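Long-range contacts in DUF5642 domain-containing protein (Mycobacterium smegmatis, PDB 4TMD), which is of unknown function but belongs to the DUF5642 family in the Mog1p/PsbP clan and is made with a signal sequence, probably that of a lipoprotein: residues A[59-70]-A[84-95]; A[119-128]-A[183-194]. One frame throughout, in Å; residues are numbered along the deposited sequence.

Contact 1: A[59-70]-A[84-95]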
loop_
_atom_site.group_PDB
_atom_site.type_symbol
_atom_site.label_atom_id
_atom_site.label_comp_id
_atom_site.label_asym_id
_atom_site.label_seq_id
_atom_site.Cartn_x
_atom_site.Cartn_y
_atom_site.Cartn_z
ATOM N N GLN A 59 4.692 -2.095 -5.635
ATOM C CA GLN A 59 4.066 -1.199 -6.598
ATOM C C GLN A 59 4.874 0.072 -6.835
ATOM O O GLN A 59 5.054 0.895 -5.932
ATOM C CB GLN A 59 2.661 -0.819 -6.148
ATOM C CG GLN A 59 1.966 0.115 -7.132
ATOM C CD GLN A 59 1.748 -0.545 -8.488
ATOM O OE1 GLN A 59 1.197 -1.650 -8.580
ATOM N NE2 GLN A 59 2.194 0.124 -9.549
ATOM N N GLN A 60 5.334 0.233 -8.072
ATOM C CA GLN A 60 6.131 1.394 -8.446
ATOM C C GLN A 60 5.320 2.492 -9.133
ATOM O O GLN A 60 4.313 2.230 -9.787
ATOM C CB GLN A 60 7.284 0.959 -9.358
ATOM C CG GLN A 60 8.308 0.075 -8.662
ATOM C CD GLN A 60 8.905 0.745 -7.432
ATOM O OE1 GLN A 60 9.517 1.811 -7.527
ATOM N NE2 GLN A 60 8.714 0.129 -6.269
ATOM N N PHE A 61 5.775 3.727 -8.971
ATOM C CA PHE A 61 5.231 4.854 -9.707
ATOM C C PHE A 61 6.355 5.507 -10.503
ATOM O O PHE A 61 7.201 6.198 -9.925
ATOM C CB PHE A 61 4.581 5.861 -8.763
ATOM C CG PHE A 61 3.375 5.325 -8.048
ATOM C CD1 PHE A 61 3.515 4.445 -6.987
ATOM C CD2 PHE A 61 2.101 5.702 -8.438
ATOM C CE1 PHE A 61 2.409 3.950 -6.333
ATOM C CE2 PHE A 61 0.990 5.216 -7.785
ATOM C CZ PHE A 61 1.142 4.338 -6.732
ATOM N N PRO A 62 6.375 5.272 -11.828
ATOM C CA PRO A 62 7.376 5.838 -12.742
ATOM C C PRO A 62 7.573 7.339 -12.525
ATOM O O PRO A 62 6.605 8.053 -12.259
ATOM C CB PRO A 62 6.797 5.545 -14.135
ATOM C CG PRO A 62 5.386 5.072 -13.903
ATOM C CD PRO A 62 5.376 4.464 -12.545
ATOM N N PRO A 63 8.826 7.809 -12.612
ATOM C CA PRO A 63 9.181 9.198 -12.286
ATOM C C PRO A 63 8.585 10.250 -13.230
ATOM O O PRO A 63 8.651 11.435 -12.917
ATOM C CB PRO A 63 10.712 9.197 -12.370
ATOM C CG PRO A 63 11.065 7.991 -13.186
ATOM C CD PRO A 63 10.008 6.982 -12.914
ATOM N N GLY A 64 8.009 9.831 -14.352
ATOM C CA GLY A 64 7.419 10.775 -15.291
ATOM C C GLY A 64 5.934 11.086 -15.103
ATOM O O GLY A 64 5.434 12.092 -15.618
ATOM N N LEU A 65 5.226 10.222 -14.376
ATOM C CA LEU A 65 3.790 10.382 -14.147
ATOM C C LEU A 65 3.409 11.750 -13.604
ATOM O O LEU A 65 4.048 12.281 -12.693
ATOM C CB LEU A 65 3.279 9.327 -13.163
ATOM C CG LEU A 65 2.862 7.933 -13.624
ATOM C CD1 LEU A 65 2.280 7.204 -12.430
ATOM C CD2 LEU A 65 1.864 7.978 -14.765
ATOM N N GLN A 66 2.339 12.310 -14.145
ATOM C CA GLN A 66 1.741 13.476 -13.531
ATOM C C GLN A 66 0.435 13.062 -12.868
ATOM O O GLN A 66 -0.249 12.139 -13.325
ATOM C CB GLN A 66 1.514 14.568 -14.563
ATOM C CG GLN A 66 2.672 14.701 -15.525
ATOM C CD GLN A 66 2.505 15.870 -16.460
ATOM O OE1 GLN A 66 2.443 17.024 -16.021
ATOM N NE2 GLN A 66 2.422 15.583 -17.762
ATOM N N GLY A 67 0.099 13.732 -11.776
ATOM C CA GLY A 67 -1.132 13.433 -11.079
ATOM C C GLY A 67 -1.179 14.001 -9.675
ATOM O O GLY A 67 -0.269 14.704 -9.234
ATOM N N ASN A 68 -2.256 13.672 -8.975
ATOM C CA ASN A 68 -2.512 14.172 -7.639
ATOM C C ASN A 68 -2.788 13.006 -6.693
ATOM O O ASN A 68 -3.156 11.915 -7.134
ATOM C CB ASN A 68 -3.692 15.145 -7.657
ATOM C CG ASN A 68 -3.417 16.380 -8.504
ATOM O OD1 ASN A 68 -2.359 16.992 -8.393
ATOM N ND2 ASN A 68 -4.364 16.740 -9.360
ATOM N N MET A 69 -2.597 13.252 -5.398
ATOM C CA MET A 69 -2.837 12.263 -4.350
ATOM C C MET A 69 -3.520 12.927 -3.175
ATOM O O MET A 69 -3.331 14.112 -2.927
ATOM C CB MET A 69 -1.523 11.625 -3.891
ATOM C CG MET A 69 -0.525 12.672 -3.473
ATOM S SD MET A 69 0.738 12.124 -2.320
ATOM C CE MET A 69 1.780 11.129 -3.337
ATOM N N ALA A 70 -4.330 12.156 -2.468
ATOM C CA ALA A 70 -4.923 12.559 -1.201
ATOM C C ALA A 70 -4.872 11.347 -0.294
ATOM O O ALA A 70 -4.892 10.218 -0.779
ATOM C CB ALA A 70 -6.372 13.039 -1.387
ATOM N N MET A 84 -4.366 5.891 0.641
ATOM C CA MET A 84 -3.978 6.880 -0.363
ATOM C C MET A 84 -4.761 6.689 -1.660
ATOM O O MET A 84 -4.896 5.566 -2.141
ATOM C CB MET A 84 -2.474 6.797 -0.670
ATOM C CG MET A 84 -1.575 7.047 0.528
ATOM S SD MET A 84 0.190 6.865 0.157
ATOM C CE MET A 84 0.346 5.105 -0.117
ATOM N N ALA A 85 -5.285 7.790 -2.193
ATOM C CA ALA A 85 -5.981 7.787 -3.481
ATOM C C ALA A 85 -5.195 8.638 -4.459
ATOM O O ALA A 85 -4.853 9.783 -4.153
ATOM C CB ALA A 85 -7.420 8.318 -3.348
ATOM N N VAL A 86 -4.927 8.069 -5.630
ATOM C CA VAL A 86 -4.113 8.705 -6.662
ATOM C C VAL A 86 -4.867 8.775 -7.985
ATOM O O VAL A 86 -5.542 7.815 -8.361
ATOM C CB VAL A 86 -2.801 7.926 -6.886
ATOM C CG1 VAL A 86 -2.018 8.491 -8.073
ATOM C CG2 VAL A 86 -1.955 7.937 -5.634
ATOM N N GLU A 87 -4.768 9.911 -8.672
ATOM C CA GLU A 87 -5.261 10.025 -10.051
ATOM C C GLU A 87 -4.111 10.510 -10.913
ATOM O O GLU A 87 -3.496 11.519 -10.579
ATOM C CB GLU A 87 -6.446 10.987 -10.138
ATOM C CG GLU A 87 -7.079 11.048 -11.518
ATOM C CD GLU A 87 -8.208 12.067 -11.625
ATOM O OE1 GLU A 87 -8.604 12.391 -12.766
ATOM O OE2 GLU A 87 -8.711 12.536 -10.582
ATOM N N THR A 88 -3.806 9.789 -11.995
ATOM C CA THR A 88 -2.689 10.136 -12.878
ATOM C C THR A 88 -3.121 10.394 -14.332
ATOM O O THR A 88 -4.210 10.022 -14.740
ATOM C CB THR A 88 -1.628 9.031 -12.883
ATOM O OG1 THR A 88 -2.267 7.756 -13.006
ATOM C CG2 THR A 88 -0.842 9.058 -11.590
ATOM N N SER A 89 -2.249 11.017 -15.115
ATOM C CA SER A 89 -2.613 11.407 -16.475
ATOM C C SER A 89 -2.694 10.192 -17.396
ATOM O O SER A 89 -3.283 10.264 -18.475
ATOM C CB SER A 89 -1.616 12.411 -17.033
ATOM O OG SER A 89 -0.370 11.772 -17.222
ATOM N N GLU A 90 -2.080 9.085 -16.981
ATOM C CA GLU A 90 -2.344 7.794 -17.610
ATOM C C GLU A 90 -2.282 6.702 -16.545
ATOM O O GLU A 90 -1.788 6.944 -15.446
ATOM C CB GLU A 90 -1.364 7.526 -18.758
ATOM C CG GLU A 90 0.092 7.574 -18.414
ATOM C CD GLU A 90 0.970 7.559 -19.664
ATOM O OE1 GLU A 90 0.569 6.942 -20.675
ATOM O OE2 GLU A 90 2.057 8.176 -19.644
ATOM N N PRO A 91 -2.816 5.510 -16.846
ATOM C CA PRO A 91 -2.845 4.478 -15.809
ATOM C C PRO A 91 -1.451 4.031 -15.383
ATOM O O PRO A 91 -0.558 3.934 -16.224
ATOM C CB PRO A 91 -3.590 3.315 -16.478
ATOM C CG PRO A 91 -4.294 3.907 -17.637
ATOM C CD PRO A 91 -3.458 5.050 -18.093
ATOM N N VAL A 92 -1.283 3.763 -14.090
ATOM C CA VAL A 92 -0.040 3.197 -13.572
ATOM C C VAL A 92 -0.006 1.716 -13.882
ATOM O O VAL A 92 -0.977 1.007 -13.610
ATOM C CB VAL A 92 0.091 3.400 -12.050
ATOM C CG1 VAL A 92 1.487 3.027 -11.582
ATOM C CG2 VAL A 92 -0.213 4.834 -11.680
ATOM N N PRO A 93 1.094 1.237 -14.483
ATOM C CA PRO A 93 1.191 -0.211 -14.695
ATOM C C PRO A 93 1.125 -0.957 -13.354
ATOM O O PRO A 93 1.875 -0.649 -12.426
ATOM C CB PRO A 93 2.560 -0.382 -15.367
ATOM C CG PRO A 93 2.863 0.967 -15.969
ATOM C CD PRO A 93 2.251 1.966 -15.032
ATOM N N LEU A 94 0.213 -1.910 -13.249
ATOM C CA LEU A 94 -0.014 -2.608 -11.990
ATOM C C LEU A 94 1.005 -3.717 -11.735
ATOM O O LEU A 94 1.241 -4.560 -12.593
ATOM C CB LEU A 94 -1.420 -3.197 -11.973
ATOM C CG LEU A 94 -1.833 -3.920 -10.693
ATOM C CD1 LEU A 94 -2.147 -2.922 -9.597
ATOM C CD2 LEU A 94 -3.026 -4.837 -10.965
ATOM N N SER A 95 1.599 -3.728 -10.549
ATOM C CA SER A 95 2.469 -4.835 -10.164
ATOM C C SER A 95 1.604 -6.026 -9.784
ATOM O O SER A 95 0.823 -5.951 -8.838
ATOM C CB SER A 95 3.390 -4.435 -9.007
ATOM O OG SER A 95 4.093 -5.564 -8.510
HETATM O O HOH W 1 0.188 -3.798 -6.984
HETATM O O HOH W 2 4.408 0.650 -12.207
#
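The carboxamide of Gln-59 works through its edges: NE2 gives an almost straight bond to Pro-93 O at 3.0 Å, with that oxygen in the amide plane, and OE1 takes the backbone N of Ser-95 at 2.9 Å (N-H...O 175°). The second N-H of NE2 goes to Gln-60 O, tilted from the amide plane, so both ends of the group are held and its rotation is fixed. With CG anti to the backbone N (chi1 -180°) and a bend at chi2, the amide is carried across to the 93-95 backbone. The Phe-61 ring meets CG2 of Val-92 obliquely, 4.1 Å from CD2, the two side chains crossing near a right angle. Val-92 spreads its branches: CG1 lies 3.4 Å from Gln-60 O, while CG2 packs 3.5 Å from Leu-65 CD1, which also touches Thr-88 CG2.

Beyond Leu-65 the chains pair as antiparallel strands of the hairpin 67-76/79-88. Asn-68 with Glu-87 and Ala-70 with Ala-85 are hydrogen-bonded pairs; Met-69 faces Val-86 in a non-hydrogen-bonded pair, CB to CG2 4.1 Å. Gly-67 and Thr-88 form the other such pair, CA to CA 4.1 Å; with Glu-87 O tight against the glycine CA there is no space for a side chain on that side. Met-159 and Ile-161 of the neighbouring strand 158-166 and Leu-36 of helix 33-36 flank Phe-61.

One water bridges Gln-59 OE1 to Ser-95 O and another joins Gln-60 O to Pro-93 O. Away from the strands, the buried amide of Gln-59 makes hydrogen bonds to the 93-95 backbone, and apolar contacts around Val-92 join the loops between.

Contact 2: A[119-128]-A[183-194]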
loop_
_atom_site.group_PDB
_atom_site.type_symbol
_atom_site.label_atom_id
_atom_site.label_comp_id
_atom_site.label_asym_id
_atom_site.label_seq_id
_atom_site.Cartn_x
_atom_site.Cartn_y
_atom_site.Cartn_z
ATOM N N GLU A 119 -4.038 -12.536 0.023
ATOM C CA GLU A 119 -5.418 -12.302 -0.394
ATOM C C GLU A 119 -5.772 -10.811 -0.433
ATOM O O GLU A 119 -5.477 -10.079 0.510
ATOM C CB GLU A 119 -6.345 -13.062 0.561
ATOM C CG GLU A 119 -7.829 -12.853 0.378
ATOM C CD GLU A 119 -8.647 -13.588 1.444
ATOM O OE1 GLU A 119 -8.535 -13.244 2.646
ATOM O OE2 GLU A 119 -9.397 -14.520 1.077
ATOM N N SER A 120 -6.393 -10.373 -1.532
ATOM C CA SER A 120 -6.951 -9.017 -1.639
ATOM C C SER A 120 -8.397 -9.064 -2.161
ATOM O O SER A 120 -8.767 -9.984 -2.874
ATOM C CB SER A 120 -6.081 -8.149 -2.552
ATOM O OG SER A 120 -5.966 -8.732 -3.833
ATOM N N PRO A 121 -9.219 -8.066 -1.815
ATOM C CA PRO A 121 -10.653 -8.231 -2.100
ATOM C C PRO A 121 -11.035 -8.067 -3.566
ATOM O O PRO A 121 -10.388 -7.320 -4.315
ATOM C CB PRO A 121 -11.302 -7.118 -1.271
ATOM C CG PRO A 121 -10.217 -6.059 -1.189
ATOM C CD PRO A 121 -8.950 -6.847 -1.027
ATOM N N GLN A 122 -12.102 -8.756 -3.960
ATOM C CA GLN A 122 -12.702 -8.538 -5.268
ATOM C C GLN A 122 -13.343 -7.173 -5.256
ATOM O O GLN A 122 -14.141 -6.881 -4.373
ATOM C CB GLN A 122 -13.755 -9.602 -5.594
ATOM C CG GLN A 122 -14.338 -9.481 -7.007
ATOM C CD GLN A 122 -15.358 -10.572 -7.296
ATOM O OE1 GLN A 122 -15.004 -11.733 -7.535
ATOM N NE2 GLN A 122 -16.639 -10.208 -7.254
ATOM N N ILE A 123 -12.999 -6.340 -6.227
ATOM C CA ILE A 123 -13.649 -5.047 -6.376
ATOM C C ILE A 123 -14.114 -4.882 -7.817
ATOM O O ILE A 123 -13.321 -5.018 -8.744
ATOM C CB ILE A 123 -12.718 -3.875 -6.001
ATOM C CG1 ILE A 123 -12.355 -3.925 -4.514
ATOM C CG2 ILE A 123 -13.405 -2.525 -6.342
ATOM C CD1 ILE A 123 -11.444 -2.786 -4.067
ATOM N N ASP A 124 -15.398 -4.592 -7.997
ATOM C CA ASP A 124 -15.979 -4.477 -9.338
ATOM C C ASP A 124 -15.219 -3.514 -10.235
ATOM O O ASP A 124 -14.953 -2.361 -9.856
ATOM C CB ASP A 124 -17.440 -4.045 -9.249
ATOM C CG ASP A 124 -18.330 -5.127 -8.655
ATOM O OD1 ASP A 124 -17.961 -6.319 -8.750
ATOM O OD2 ASP A 124 -19.397 -4.787 -8.091
ATOM N N ASP A 125 -14.864 -4.009 -11.417
ATOM C CA ASP A 125 -14.187 -3.221 -12.436
ATOM C C ASP A 125 -12.885 -2.624 -11.926
ATOM O O ASP A 125 -12.529 -1.497 -12.266
ATOM C CB ASP A 125 -15.106 -2.113 -12.942
ATOM C CG ASP A 125 -16.371 -2.658 -13.558
ATOM O OD1 ASP A 125 -16.264 -3.563 -14.422
ATOM O OD2 ASP A 125 -17.465 -2.195 -13.161
ATOM N N ALA A 126 -12.187 -3.381 -11.093
ATOM C CA ALA A 126 -10.885 -2.970 -10.599
ATOM C C ALA A 126 -10.015 -4.205 -10.513
ATOM O O ALA A 126 -10.526 -5.320 -10.392
ATOM C CB ALA A 126 -11.003 -2.278 -9.226
ATOM N N ARG A 127 -8.704 -4.023 -10.629
ATOM C CA ARG A 127 -7.779 -5.104 -10.329
ATOM C C ARG A 127 -7.220 -4.826 -8.951
ATOM O O ARG A 127 -6.900 -3.678 -8.627
ATOM C CB ARG A 127 -6.654 -5.201 -11.367
ATOM C CG ARG A 127 -7.060 -5.853 -12.695
ATOM C CD ARG A 127 -5.949 -5.677 -13.715
ATOM N NE ARG A 127 -5.703 -4.254 -13.947
ATOM C CZ ARG A 127 -4.603 -3.746 -14.500
ATOM N NH1 ARG A 127 -3.605 -4.542 -14.889
ATOM N NH2 ARG A 127 -4.507 -2.430 -14.657
ATOM N N THR A 128 -7.119 -5.861 -8.136
ATOM C CA THR A 128 -6.569 -5.690 -6.802
ATOM C C THR A 128 -5.441 -6.671 -6.544
ATOM O O THR A 128 -5.467 -7.824 -6.991
ATOM C CB THR A 128 -7.646 -5.848 -5.726
ATOM O OG1 THR A 128 -8.243 -7.141 -5.846
ATOM C CG2 THR A 128 -8.729 -4.776 -5.884
ATOM N N ARG A 183 -8.294 -4.650 4.259
ATOM C CA ARG A 183 -8.979 -5.028 3.020
ATOM C C ARG A 183 -10.335 -4.318 2.906
ATOM O O ARG A 183 -10.735 -3.886 1.824
ATOM C CB ARG A 183 -9.151 -6.551 2.932
ATOM C CG ARG A 183 -7.818 -7.318 2.757
ATOM C CD ARG A 183 -8.048 -8.792 2.459
ATOM N NE ARG A 183 -8.896 -9.429 3.464
ATOM C CZ ARG A 183 -8.444 -10.086 4.530
ATOM N NH1 ARG A 183 -7.138 -10.210 4.737
ATOM N NH2 ARG A 183 -9.299 -10.621 5.395
ATOM N N GLU A 184 -11.039 -4.170 4.022
ATOM C CA GLU A 184 -12.306 -3.429 3.978
ATOM C C GLU A 184 -12.088 -1.955 3.700
ATOM O O GLU A 184 -12.879 -1.325 2.978
ATOM C CB GLU A 184 -13.087 -3.621 5.281
ATOM C CG GLU A 184 -13.464 -5.088 5.477
ATOM C CD GLU A 184 -14.061 -5.391 6.831
ATOM O OE1 GLU A 184 -14.162 -4.468 7.673
ATOM O OE2 GLU A 184 -14.424 -6.569 7.045
ATOM N N LEU A 185 -11.012 -1.383 4.243
ATOM C CA LEU A 185 -10.684 -0.001 3.900
ATOM C C LEU A 185 -10.461 0.169 2.389
ATOM O O LEU A 185 -10.806 1.207 1.832
ATOM C CB LEU A 185 -9.432 0.477 4.652
ATOM C CG LEU A 185 -9.631 0.837 6.128
ATOM C CD1 LEU A 185 -8.273 1.116 6.760
ATOM C CD2 LEU A 185 -10.532 2.065 6.257
ATOM N N LEU A 186 -9.866 -0.830 1.736
ATOM C CA LEU A 186 -9.616 -0.716 0.300
ATOM C C LEU A 186 -10.932 -0.666 -0.477
ATOM O O LEU A 186 -11.126 0.183 -1.341
ATOM C CB LEU A 186 -8.762 -1.873 -0.200
ATOM C CG LEU A 186 -8.514 -1.835 -1.710
ATOM C CD1 LEU A 186 -7.516 -0.733 -2.072
ATOM C CD2 LEU A 186 -8.046 -3.209 -2.219
ATOM N N SER A 187 -11.841 -1.579 -0.162
ATOM C CA SER A 187 -13.136 -1.590 -0.817
ATOM C C SER A 187 -13.908 -0.307 -0.546
ATOM O O SER A 187 -14.541 0.262 -1.446
ATOM C CB SER A 187 -13.938 -2.797 -0.350
ATOM O OG SER A 187 -13.263 -3.979 -0.713
ATOM N N ALA A 188 -13.860 0.153 0.698
ATOM C CA ALA A 188 -14.617 1.333 1.071
ATOM C C ALA A 188 -14.051 2.574 0.387
ATOM O O ALA A 188 -14.814 3.441 -0.049
ATOM C CB ALA A 188 -14.635 1.505 2.604
ATOM N N ALA A 189 -12.722 2.653 0.285
ATOM C CA ALA A 189 -12.073 3.813 -0.314
ATOM C C ALA A 189 -12.376 3.905 -1.802
ATOM O O ALA A 189 -12.573 4.996 -2.341
ATOM C CB ALA A 189 -10.570 3.761 -0.100
ATOM N N VAL A 190 -12.379 2.756 -2.472
ATOM C CA VAL A 190 -12.649 2.738 -3.896
ATOM C C VAL A 190 -14.085 3.197 -4.118
ATOM O O VAL A 190 -14.345 4.006 -5.000
ATOM C CB VAL A 190 -12.401 1.351 -4.513
ATOM C CG1 VAL A 190 -13.024 1.248 -5.894
ATOM C CG2 VAL A 190 -10.901 1.075 -4.604
ATOM N N ALA A 191 -15.004 2.732 -3.282
ATOM C CA ALA A 191 -16.407 3.110 -3.432
ATOM C C ALA A 191 -16.601 4.593 -3.127
ATOM O O ALA A 191 -17.406 5.278 -3.774
ATOM C CB ALA A 191 -17.304 2.245 -2.535
ATOM N N ALA A 192 -15.849 5.107 -2.158
ATOM C CA ALA A 192 -15.947 6.529 -1.815
ATOM C C ALA A 192 -15.392 7.412 -2.944
ATOM O O ALA A 192 -16.016 8.399 -3.337
ATOM C CB ALA A 192 -15.211 6.816 -0.505
ATOM N N VAL A 193 -14.212 7.057 -3.448
ATOM C CA VAL A 193 -13.564 7.811 -4.525
ATOM C C VAL A 193 -14.403 7.788 -5.809
ATOM O O VAL A 193 -14.547 8.801 -6.481
ATOM C CB VAL A 193 -12.147 7.263 -4.819
ATOM C CG1 VAL A 193 -11.586 7.831 -6.131
ATOM C CG2 VAL A 193 -11.205 7.596 -3.659
ATOM N N ARG A 194 -14.985 6.642 -6.136
ATOM C CA ARG A 194 -15.727 6.525 -7.394
ATOM C C ARG A 194 -17.004 7.338 -7.428
ATOM O O ARG A 194 -17.391 7.812 -8.487
ATOM C CB ARG A 194 -16.071 5.073 -7.684
ATOM C CG ARG A 194 -14.928 4.258 -8.209
ATOM C CD ARG A 194 -15.342 2.824 -8.221
ATOM N NE ARG A 194 -14.551 2.028 -9.132
ATOM C CZ ARG A 194 -14.655 0.712 -9.221
ATOM N NH1 ARG A 194 -15.508 0.071 -8.438
ATOM N NH2 ARG A 194 -13.891 0.040 -10.072
HETATM O O HOH W 3 -4.740 -10.250 2.988
HETATM O O HOH W 4 -14.998 -5.325 -2.520
#
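Between Pro-121 and Ile-123 the extended 119-128 chain runs alongside helix 183-194, with CA atoms 6.3 Å apart at Pro-121 and Arg-183 and 6.6 Å at Ile-123 and Ser-187, before a type II turn from Ile-123 to Ala-126 leads it into a strand. Ile-123 is directed at the helix and divides its branches: CD1 rests 3.9 Å from Leu-186 CG, whereas CG2, anti to the backbone N (chi1 -65° for CG1), reaches Val-190 CG1 at 3.8 Å. The Pro-121 ring shares Leu-186 and Ser-187 with Ile-123, its CG 3.7 Å from Leu-186 CD2, and its CD also reaches back to Arg-183 CB.

Arginines end the contact on both sides of this apolar patch. Arg-194, extended from CG to NE, grips Asp-124 O end-on with two nitrogens; NH2 lies 2.6 Å and NH1 2.9 Å from that one oxygen, which sits in the guanidinium plane while both donors lie in its carbonyl plane. A turn carbonyl thus takes two bonds from a cationic group, and Val-190 CG1 covers part of one guanidinium face. At the other end, Glu-119 OE1 stands over the centre of the Arg-183 guanidinium, a long salt bridge of charges alone, since no N-H points at the oxygen. Two waters bridge the segments, one joining Glu-119 O to Arg-183 NH1, the other Gln-122 O to Ser-187 OG.

Leu-186 and Val-190 also pack on Ala-153 of strand 145-155 and Val-160 of strand 158-166, and Arg-194 forms a cation-pi contact with Phe-155. Helix 179-194 therefore packs on one face of the antiparallel sheet, over strands 79-88, 158-166 and 145-155, with the segment leading into strand 127-137 along its flank.

How the contacts relate
Contact 1 closes before contact 2 opens, and their centres lie about 17 Å apart. Both reach the same antiparallel sheet: contact 1 through the hairpin of strands 67-76 and 79-88, contact 2 through strand 127-137 and the C-terminal helix 179-194. Strands 158-166 and 145-155 come between these two parts of the sheet. The contacts also touch directly, Ala-85 CB meeting Val-193 CG2 at 3.9 Å and Leu-94 CD2 meeting Arg-127 CB at 3.7 Å. The helix thus has strand 79-88 of the hairpin on one side and the segment entering strand 127-137 on another, so that early, middle and C-terminal parts of the chain are packed around one sheet.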